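Local coordinates for BH2092 protein (Bacillus halodurans, PDB 3NHV), which is of unknown function but carries a rhodanese-like domain, a fold best known from sulfur-transferring enzymes, at residues I61-K71 and A90-F99; L14-S24 and K102-W111. All coordinates share one frame; numbering follows the deposited sequence.

Contact 1 of 2, residues I61-K71 and A90-F99; sequences INEDTTKRLSK and AAAKFAQLGF
Lys-71 and Phe-99 meet across one end of this contact, where the loop from strand 54-55 to strand 74-78 packs on helix 86-96 and the turn that follows it in the rhodanese-like alpha/beta fold. It exemplifies a loop packing by apolar side chains on a helix that flanks a parallel sheet, for no hydrogen bond joins the segments. From the other end, the CB of Ile-61 lies near Lys-93 CD, CG2 sits over the centre of one face of the Phe-94 ring and touches Leu-97 CD1, and the tip, CD1, lies 3.6 Å from Phe-94 CE2 and 3.9 Å from Ala-90 CB. With CG1 anti to the carbonyl carbon (chi1 -63°) and the chain extended beyond it, the tip lands against the helix. In the middle Thr-66 and Leu-97 reach tip to tip, OG1 being 3.6 Å from CD1. That hydroxyl donates to Asn-62 O at 2.7 Å, from above the carbonyl plane, while Asn-62 OD1 accepts from Thr-65 N in an Asx motif. Both Phe-94, on the helix, and Phe-99, just after it, rest on Ile-75 of strand 74-78. A Schellman motif at Gly-98 ends the helix and turns the chain toward Phe-99. There Lys-71 CD stands over the ring face in a CH-pi contact, 3.7 Å from the Phe-99 centroid, while Leu-69 O meets the ring edge in plane, 3.4 Å from Phe-99 CZ.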
loop_
_atom_site.group_PDB
_atom_site.type_symbol
_atom_site.label_atom_id
_atom_site.label_comp_id
_atom_site.label_asym_id
_atom_site.label_seq_id
_atom_site.Cartn_x
_atom_site.Cartn_y
_atom_site.Cartn_z
ATOM N N ILE B 61 -12.264 3.411 -20.332
ATOM C CA ILE B 61 -10.969 3.376 -21.020
ATOM C C ILE B 61 -10.976 2.414 -22.205
ATOM O O ILE B 61 -11.262 1.226 -22.053
ATOM C CB ILE B 61 -9.838 2.941 -20.069
ATOM C CG1 ILE B 61 -9.687 3.959 -18.942
ATOM C CG2 ILE B 61 -8.534 2.799 -20.837
ATOM C CD1 ILE B 61 -8.607 3.599 -17.942
ATOM N N ASN B 62 -10.635 2.931 -23.382
ATOM C CA ASN B 62 -10.613 2.127 -24.604
ATOM C C ASN B 62 -9.905 2.888 -25.709
ATOM O O ASN B 62 -9.345 3.960 -25.467
ATOM C CB ASN B 62 -12.039 1.822 -25.036
ATOM C CG ASN B 62 -12.892 3.070 -25.093
ATOM O OD1 ASN B 62 -12.563 4.027 -25.802
ATOM N ND2 ASN B 62 -13.988 3.075 -24.337
ATOM N N GLU B 63 -9.942 2.354 -26.925
ATOM C CA GLU B 63 -9.270 3.012 -28.041
ATOM C C GLU B 63 -9.903 4.332 -28.490
ATOM O O GLU B 63 -9.233 5.164 -29.112
ATOM C CB GLU B 63 -9.143 2.044 -29.224
ATOM C CG GLU B 63 -7.689 1.701 -29.553
ATOM C CD GLU B 63 -7.525 0.365 -30.266
ATOM O OE1 GLU B 63 -7.949 -0.684 -29.710
ATOM O OE2 GLU B 63 -6.963 0.355 -31.388
ATOM N N ASP B 64 -11.178 4.527 -28.158
ATOM C CA ASP B 64 -11.900 5.752 -28.520
ATOM C C ASP B 64 -11.482 6.927 -27.645
ATOM O O ASP B 64 -11.317 8.055 -28.111
ATOM C CB ASP B 64 -13.415 5.547 -28.361
ATOM C CG ASP B 64 -14.024 4.725 -29.491
ATOM O OD1 ASP B 64 -15.215 4.334 -29.374
ATOM O OD2 ASP B 64 -13.315 4.480 -30.500
ATOM N N THR B 65 -11.313 6.650 -26.364
ATOM C CA THR B 65 -10.951 7.684 -25.420
ATOM C C THR B 65 -9.446 7.938 -25.321
ATOM O O THR B 65 -9.018 8.960 -24.785
ATOM C CB THR B 65 -11.514 7.332 -24.040
ATOM O OG1 THR B 65 -11.014 8.257 -23.068
ATOM C CG2 THR B 65 -11.121 5.911 -23.662
ATOM N N THR B 66 -8.646 7.030 -25.865
ATOM C CA THR B 66 -7.200 7.182 -25.788
ATOM C C THR B 66 -6.541 7.442 -27.132
ATOM O O THR B 66 -5.312 7.531 -27.229
ATOM C CB THR B 66 -6.572 5.932 -25.160
ATOM O OG1 THR B 66 -6.850 4.794 -25.984
ATOM C CG2 THR B 66 -7.170 5.690 -23.776
ATOM N N LYS B 67 -7.364 7.585 -28.166
ATOM C CA LYS B 67 -6.860 7.817 -29.518
ATOM C C LYS B 67 -5.961 9.050 -29.628
ATOM O O LYS B 67 -4.939 9.025 -30.318
ATOM C CB LYS B 67 -8.033 7.943 -30.503
ATOM C CG LYS B 67 -8.944 9.149 -30.263
ATOM C CD LYS B 67 -10.040 9.246 -31.330
ATOM C CE LYS B 67 -10.699 10.626 -31.335
ATOM N NZ LYS B 67 -9.726 11.718 -31.696
ATOM N N ARG B 68 -6.327 10.126 -28.942
ATOM C CA ARG B 68 -5.539 11.351 -29.023
ATOM C C ARG B 68 -4.345 11.406 -28.060
ATOM O O ARG B 68 -3.751 12.471 -27.872
ATOM C CB ARG B 68 -6.441 12.570 -28.786
ATOM C CG ARG B 68 -6.788 12.813 -27.325
ATOM C CD ARG B 68 -7.863 11.862 -26.789
ATOM N NE ARG B 68 -8.057 12.029 -25.344
ATOM C CZ ARG B 68 -8.180 13.205 -24.720
ATOM N NH1 ARG B 68 -8.132 14.344 -25.409
ATOM N NH2 ARG B 68 -8.350 13.244 -23.395
ATOM N N LEU B 69 -3.999 10.275 -27.448
ATOM C CA LEU B 69 -2.877 10.234 -26.508
ATOM C C LEU B 69 -1.636 9.638 -27.146
ATOM O O LEU B 69 -1.695 8.578 -27.757
ATOM C CB LEU B 69 -3.253 9.429 -25.266
ATOM C CG LEU B 69 -4.458 9.978 -24.504
ATOM C CD1 LEU B 69 -4.716 9.140 -23.256
ATOM C CD2 LEU B 69 -4.201 11.424 -24.127
ATOM N N SER B 70 -0.507 10.321 -26.997
ATOM C CA SER B 70 0.748 9.857 -27.581
ATOM C C SER B 70 1.336 8.591 -26.943
ATOM O O SER B 70 1.425 8.481 -25.725
ATOM C CB SER B 70 1.786 10.979 -27.524
ATOM O OG SER B 70 3.054 10.506 -27.944
ATOM N N LYS B 71 1.743 7.646 -27.785
ATOM C CA LYS B 71 2.343 6.394 -27.326
ATOM C C LYS B 71 3.810 6.608 -26.969
ATOM O O LYS B 71 4.462 5.708 -26.440
ATOM C CB LYS B 71 2.268 5.322 -28.421
ATOM C CG LYS B 71 0.868 4.839 -28.780
ATOM C CD LYS B 71 0.384 3.746 -27.849
ATOM C CE LYS B 71 -0.977 3.205 -28.283
ATOM N NZ LYS B 71 -0.967 2.607 -29.655
ATOM N N ALA B 90 -6.775 0.177 -14.254
ATOM C CA ALA B 90 -6.533 1.115 -15.340
ATOM C C ALA B 90 -5.210 0.841 -16.051
ATOM O O ALA B 90 -5.151 0.819 -17.285
ATOM C CB ALA B 90 -6.556 2.544 -14.814
ATOM N N ALA B 91 -4.148 0.632 -15.280
ATOM C CA ALA B 91 -2.844 0.358 -15.866
ATOM C C ALA B 91 -2.949 -0.809 -16.834
ATOM O O ALA B 91 -2.429 -0.751 -17.955
ATOM C CB ALA B 91 -1.833 0.040 -14.773
ATOM N N ALA B 92 -3.627 -1.867 -16.401
ATOM C CA ALA B 92 -3.801 -3.055 -17.236
ATOM C C ALA B 92 -4.433 -2.718 -18.591
ATOM O O ALA B 92 -3.900 -3.092 -19.635
ATOM C CB ALA B 92 -4.655 -4.085 -16.502
ATOM N N LYS B 93 -5.560 -2.010 -18.571
ATOM C CA LYS B 93 -6.226 -1.649 -19.816
ATOM C C LYS B 93 -5.288 -0.848 -20.711
ATOM O O LYS B 93 -5.173 -1.123 -21.910
ATOM C CB LYS B 93 -7.498 -0.834 -19.550
ATOM C CG LYS B 93 -8.467 -1.484 -18.584
ATOM C CD LYS B 93 -9.854 -0.867 -18.675
ATOM C CE LYS B 93 -10.731 -1.295 -17.501
ATOM N NZ LYS B 93 -10.669 -2.766 -17.249
ATOM N N PHE B 94 -4.620 0.147 -20.134
ATOM C CA PHE B 94 -3.697 0.967 -20.909
ATOM C C PHE B 94 -2.591 0.110 -21.506
ATOM O O PHE B 94 -2.176 0.323 -22.649
ATOM C CB PHE B 94 -3.080 2.068 -20.037
ATOM C CG PHE B 94 -3.885 3.335 -19.997
ATOM C CD1 PHE B 94 -3.919 4.188 -21.100
ATOM C CD2 PHE B 94 -4.602 3.680 -18.854
ATOM C CE1 PHE B 94 -4.655 5.369 -21.062
ATOM C CE2 PHE B 94 -5.340 4.855 -18.803
ATOM C CZ PHE B 94 -5.368 5.708 -19.910
ATOM N N ALA B 95 -2.120 -0.865 -20.734
ATOM C CA ALA B 95 -1.061 -1.742 -21.212
ATOM C C ALA B 95 -1.563 -2.607 -22.363
ATOM O O ALA B 95 -0.799 -2.982 -23.248
ATOM C CB ALA B 95 -0.550 -2.621 -20.077
ATOM N N GLN B 96 -2.850 -2.923 -22.343
ATOM C CA GLN B 96 -3.441 -3.735 -23.396
ATOM C C GLN B 96 -3.560 -2.906 -24.677
ATOM O O GLN B 96 -3.466 -3.440 -25.776
ATOM C CB GLN B 96 -4.811 -4.247 -22.938
ATOM C CG GLN B 96 -5.526 -5.171 -23.915
ATOM C CD GLN B 96 -6.715 -5.876 -23.272
ATOM O OE1 GLN B 96 -7.625 -5.228 -22.736
ATOM N NE2 GLN B 96 -6.713 -7.207 -23.320
ATOM N N LEU B 97 -3.740 -1.596 -24.525
ATOM C CA LEU B 97 -3.859 -0.703 -25.673
ATOM C C LEU B 97 -2.498 -0.348 -26.272
ATOM O O LEU B 97 -2.417 0.440 -27.215
ATOM C CB LEU B 97 -4.599 0.580 -25.273
ATOM C CG LEU B 97 -6.092 0.447 -24.949
ATOM C CD1 LEU B 97 -6.580 1.649 -24.162
ATOM C CD2 LEU B 97 -6.873 0.289 -26.245
ATOM N N GLY B 98 -1.431 -0.921 -25.717
ATOM C CA GLY B 98 -0.089 -0.657 -26.222
ATOM C C GLY B 98 0.667 0.500 -25.579
ATOM O O GLY B 98 1.784 0.801 -25.991
ATOM N N PHE B 99 0.070 1.145 -24.577
ATOM C CA PHE B 99 0.696 2.265 -23.877
ATOM C C PHE B 99 1.688 1.845 -22.785
ATOM O O PHE B 99 1.602 0.746 -22.237
ATOM C CB PHE B 99 -0.371 3.151 -23.218
ATOM C CG PHE B 99 -1.079 4.076 -24.166
ATOM C CD1 PHE B 99 -2.410 3.857 -24.516
ATOM C CD2 PHE B 99 -0.417 5.174 -24.706
ATOM C CE1 PHE B 99 -3.065 4.721 -25.392
ATOM C CE2 PHE B 99 -1.059 6.038 -25.580
ATOM C CZ PHE B 99 -2.386 5.813 -25.924
#

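Contact 2 of 2, residues L14-S24 and K102-W111; sequences LSYETDIADLS and KELIGGIEYW
Tyr-16 O accepts from Glu-103 N, Thr-18 N gives to Glu-103 O and Ile-105 N to Thr-18 O (3.1 Å), so that strands 17-19 and 102-105 pair in parallel, their short axes 32° apart. Thr-18 and Leu-104 share one sheet face; on the other, the CG2 methyl of Ile-105 touches Glu-17 CD. The extended chain of Lys-102 runs along the backbone oxygens of residues 14-17, with CE 3.5 Å from Ser-15 O. Leu-104, its CG anti to the backbone N (chi1 179°), divides its branches: CD1 lies 3.4 Å from Thr-18 O, whereas CD2 meets Leu-23 CD1 and Ile-20 CD1. Ile-20 then bridges to helix 107-113, with CG2 3.6 Å from Trp-111 CE3 and CD1 3.5 Å from Gly-107 O. Ser-24 N approaches that indole's edge in plane. Asp-19 N-caps helix 20-28, its OD1 accepting from Asp-22 N at 2.8 Å, and its OD2 accepts from Asn-85 N of the third subunit. Glu-103 is held by Thr-88 and by Lys-13 of the second subunit. Backbone bonds and aliphatic chains thus join the segments, while the carboxylates of Asp-19 and Glu-103 reach neighbouring subunits, and Lys-13 probably stabilises the charged form of Glu-103.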
loop_
_atom_site.group_PDB
_atom_site.type_symbol
_atom_site.label_atom_id
_atom_site.label_comp_id
_atom_site.label_asym_id
_atom_site.label_seq_id
_atom_site.Cartn_x
_atom_site.Cartn_y
_atom_site.Cartn_z
ATOM N N LEU B 14 9.521 -0.830 -8.996
ATOM C CA LEU B 14 9.553 0.602 -9.305
ATOM C C LEU B 14 9.169 0.910 -10.759
ATOM O O LEU B 14 8.591 1.962 -11.043
ATOM C CB LEU B 14 10.954 1.163 -9.024
ATOM C CG LEU B 14 11.440 1.151 -7.570
ATOM C CD1 LEU B 14 12.942 1.304 -7.559
ATOM C CD2 LEU B 14 10.759 2.259 -6.764
ATOM N N SER B 15 9.492 -0.010 -11.668
ATOM C CA SER B 15 9.196 0.163 -13.084
ATOM C C SER B 15 7.693 0.193 -13.387
ATOM O O SER B 15 7.291 0.526 -14.501
ATOM C CB SER B 15 9.860 -0.949 -13.910
ATOM O OG SER B 15 9.195 -2.200 -13.759
ATOM N N TYR B 16 6.863 -0.157 -12.409
ATOM C CA TYR B 16 5.413 -0.150 -12.618
ATOM C C TYR B 16 4.707 0.899 -11.772
ATOM O O TYR B 16 3.477 0.928 -11.714
ATOM C CB TYR B 16 4.813 -1.534 -12.305
ATOM C CG TYR B 16 5.254 -2.628 -13.253
ATOM C CD1 TYR B 16 4.981 -2.540 -14.622
ATOM C CD2 TYR B 16 5.966 -3.737 -12.793
ATOM C CE1 TYR B 16 5.408 -3.523 -15.508
ATOM C CE2 TYR B 16 6.397 -4.730 -13.673
ATOM C CZ TYR B 16 6.115 -4.613 -15.031
ATOM O OH TYR B 16 6.552 -5.575 -15.917
ATOM N N GLU B 17 5.470 1.767 -11.119
ATOM C CA GLU B 17 4.841 2.772 -10.273
ATOM C C GLU B 17 5.639 4.054 -10.084
ATOM O O GLU B 17 6.767 4.190 -10.557
ATOM C CB GLU B 17 4.516 2.160 -8.900
ATOM C CG GLU B 17 5.714 1.543 -8.187
ATOM C CD GLU B 17 5.352 0.828 -6.878
ATOM O OE1 GLU B 17 4.456 -0.050 -6.893
ATOM O OE2 GLU B 17 5.980 1.137 -5.836
ATOM N N THR B 18 5.018 5.002 -9.402
ATOM C CA THR B 18 5.640 6.273 -9.113
ATOM C C THR B 18 4.940 6.808 -7.880
ATOM O O THR B 18 3.779 6.475 -7.628
ATOM C CB THR B 18 5.479 7.258 -10.282
ATOM O OG1 THR B 18 5.974 8.543 -9.891
ATOM C CG2 THR B 18 4.021 7.382 -10.680
ATOM N N ASP B 19 5.641 7.629 -7.107
ATOM C CA ASP B 19 5.051 8.165 -5.897
ATOM C C ASP B 19 4.776 9.659 -5.968
ATOM O O ASP B 19 5.183 10.330 -6.914
ATOM C CB ASP B 19 5.933 7.825 -4.677
ATOM C CG ASP B 19 7.278 8.556 -4.674
ATOM O OD1 ASP B 19 7.535 9.396 -5.570
ATOM O OD2 ASP B 19 8.078 8.285 -3.747
ATOM N N ILE B 20 4.072 10.164 -4.961
ATOM C CA ILE B 20 3.718 11.569 -4.882
ATOM C C ILE B 20 4.918 12.477 -5.125
ATOM O O ILE B 20 4.860 13.400 -5.933
ATOM C CB ILE B 20 3.102 11.888 -3.513
ATOM C CG1 ILE B 20 1.899 10.977 -3.276
ATOM C CG2 ILE B 20 2.664 13.338 -3.455
ATOM C CD1 ILE B 20 0.812 11.128 -4.320
ATOM N N ALA B 21 6.011 12.203 -4.429
ATOM C CA ALA B 21 7.222 12.992 -4.567
ATOM C C ALA B 21 7.661 13.088 -6.020
ATOM O O ALA B 21 7.843 14.176 -6.549
ATOM C CB ALA B 21 8.344 12.376 -3.726
ATOM N N ASP B 22 7.842 11.942 -6.662
ATOM C CA ASP B 22 8.281 11.944 -8.048
ATOM C C ASP B 22 7.334 12.680 -8.991
ATOM O O ASP B 22 7.785 13.361 -9.910
ATOM C CB ASP B 22 8.494 10.514 -8.541
ATOM C CG ASP B 22 9.592 9.796 -7.780
ATOM O OD1 ASP B 22 10.682 10.382 -7.616
ATOM O OD2 ASP B 22 9.363 8.643 -7.349
ATOM N N LEU B 23 6.029 12.540 -8.769
ATOM C CA LEU B 23 5.045 13.195 -9.613
ATOM C C LEU B 23 5.113 14.706 -9.411
ATOM O O LEU B 23 5.041 15.466 -10.373
ATOM C CB LEU B 23 3.637 12.704 -9.275
ATOM C CG LEU B 23 2.574 12.638 -10.387
ATOM C CD1 LEU B 23 1.198 12.774 -9.757
ATOM C CD2 LEU B 23 2.778 13.720 -11.412
ATOM N N SER B 24 5.260 15.133 -8.159
ATOM C CA SER B 24 5.327 16.556 -7.837
ATOM C C SER B 24 6.513 17.209 -8.525
ATOM O O SER B 24 6.447 18.359 -8.951
ATOM C CB SER B 24 5.444 16.771 -6.323
ATOM O OG SER B 24 6.736 16.426 -5.842
ATOM N N LYS B 102 2.369 3.535 -15.626
ATOM C CA LYS B 102 2.773 3.352 -14.233
ATOM C C LYS B 102 1.602 3.846 -13.381
ATOM O O LYS B 102 0.895 4.772 -13.787
ATOM C CB LYS B 102 4.014 4.195 -13.895
ATOM C CG LYS B 102 5.275 3.852 -14.675
ATOM C CD LYS B 102 6.492 4.602 -14.132
ATOM C CE LYS B 102 7.786 4.029 -14.716
ATOM N NZ LYS B 102 8.982 4.302 -13.860
ATOM N N GLU B 103 1.391 3.238 -12.215
ATOM C CA GLU B 103 0.309 3.666 -11.327
ATOM C C GLU B 103 0.898 4.486 -10.193
ATOM O O GLU B 103 2.018 4.227 -9.747
ATOM C CB GLU B 103 -0.449 2.464 -10.752
ATOM C CG GLU B 103 0.373 1.576 -9.827
ATOM C CD GLU B 103 -0.362 0.308 -9.412
ATOM O OE1 GLU B 103 -1.488 0.414 -8.868
ATOM O OE2 GLU B 103 0.188 -0.794 -9.625
ATOM N N LEU B 104 0.137 5.476 -9.738
ATOM C CA LEU B 104 0.560 6.357 -8.659
ATOM C C LEU B 104 0.106 5.813 -7.309
ATOM O O LEU B 104 -1.094 5.717 -7.049
ATOM C CB LEU B 104 -0.040 7.748 -8.855
ATOM C CG LEU B 104 0.315 8.770 -7.780
ATOM C CD1 LEU B 104 1.779 9.160 -7.918
ATOM C CD2 LEU B 104 -0.561 10.001 -7.916
ATOM N N ILE B 105 1.063 5.466 -6.453
ATOM C CA ILE B 105 0.747 4.958 -5.120
ATOM C C ILE B 105 0.389 6.138 -4.218
ATOM O O ILE B 105 1.073 7.166 -4.220
ATOM C CB ILE B 105 1.946 4.210 -4.487
ATOM C CG1 ILE B 105 3.148 5.144 -4.375
ATOM C CG2 ILE B 105 2.315 3.008 -5.331
ATOM C CD1 ILE B 105 4.273 4.592 -3.517
ATOM N N GLY B 106 -0.684 5.988 -3.450
ATOM C CA GLY B 106 -1.106 7.055 -2.562
ATOM C C GLY B 106 -2.318 7.778 -3.120
ATOM O O GLY B 106 -3.110 8.365 -2.377
ATOM N N GLY B 107 -2.465 7.733 -4.440
ATOM C CA GLY B 107 -3.595 8.387 -5.074
ATOM C C GLY B 107 -3.646 9.869 -4.754
ATOM O O GLY B 107 -2.633 10.472 -4.393
ATOM N N ILE B 108 -4.829 10.459 -4.878
ATOM C CA ILE B 108 -4.998 11.874 -4.614
ATOM C C ILE B 108 -5.071 12.107 -3.115
ATOM O O ILE B 108 -4.833 13.209 -2.632
ATOM C CB ILE B 108 -6.279 12.415 -5.294
ATOM C CG1 ILE B 108 -6.318 13.944 -5.202
ATOM C CG2 ILE B 108 -7.515 11.800 -4.651
ATOM C CD1 ILE B 108 -7.424 14.579 -6.034
ATOM N N GLU B 109 -5.401 11.057 -2.380
ATOM C CA GLU B 109 -5.481 11.173 -0.947
ATOM C C GLU B 109 -4.139 11.639 -0.387
ATOM O O GLU B 109 -4.058 12.670 0.272
ATOM C CB GLU B 109 -5.853 9.839 -0.322
ATOM C CG GLU B 109 -5.766 9.879 1.179
ATOM C CD GLU B 109 -5.933 8.525 1.809
ATOM O OE1 GLU B 109 -5.640 8.412 3.016
ATOM O OE2 GLU B 109 -6.359 7.584 1.101
ATOM N N TYR B 110 -3.076 10.894 -0.652
ATOM C CA TYR B 110 -1.777 11.285 -0.135
ATOM C C TYR B 110 -1.157 12.462 -0.876
ATOM O O TYR B 110 -0.209 13.078 -0.391
ATOM C CB TYR B 110 -0.839 10.074 -0.102
ATOM C CG TYR B 110 -0.965 9.293 1.193
ATOM C CD1 TYR B 110 -0.182 9.623 2.309
ATOM C CD2 TYR B 110 -1.921 8.278 1.338
ATOM C CE1 TYR B 110 -0.352 8.969 3.535
ATOM C CE2 TYR B 110 -2.095 7.620 2.565
ATOM C CZ TYR B 110 -1.309 7.975 3.652
ATOM O OH TYR B 110 -1.489 7.349 4.863
ATOM N N TRP B 111 -1.700 12.793 -2.041
ATOM C CA TRP B 111 -1.190 13.928 -2.799
ATOM C C TRP B 111 -1.565 15.191 -2.041
ATOM O O TRP B 111 -0.761 16.118 -1.903
ATOM C CB TRP B 111 -1.800 13.962 -4.196
ATOM C CG TRP B 111 -1.551 15.241 -4.888
ATOM C CD1 TRP B 111 -2.319 16.366 -4.828
ATOM C CD2 TRP B 111 -0.410 15.573 -5.687
ATOM N NE1 TRP B 111 -1.726 17.381 -5.536
ATOM C CE2 TRP B 111 -0.555 16.924 -6.073
ATOM C CE3 TRP B 111 0.719 14.862 -6.108
ATOM C CZ2 TRP B 111 0.393 17.580 -6.866
ATOM C CZ3 TRP B 111 1.665 15.513 -6.898
ATOM C CH2 TRP B 111 1.495 16.859 -7.268
#

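From the N terminus, helix 3-14 leads into residues 14-24, which set down strand 17-19 at one edge of the sheet and start helix 20-28. The chain then builds strands 34-38 and 54-55, passes through residues 61-71, and adds strand 74-78 before helix 86-96. Residues 90-99 close the inner loop at contact 1, tying the loop before strand 74-78 to the end of that helix. Directly afterwards strand 100-105 returns beside strand 17-19, and contact 2 closes the wider loop around the first. Their centres lie about 19 Å apart, and both contacts touch the second subunit, so the pair illustrates how loops nest along a chain.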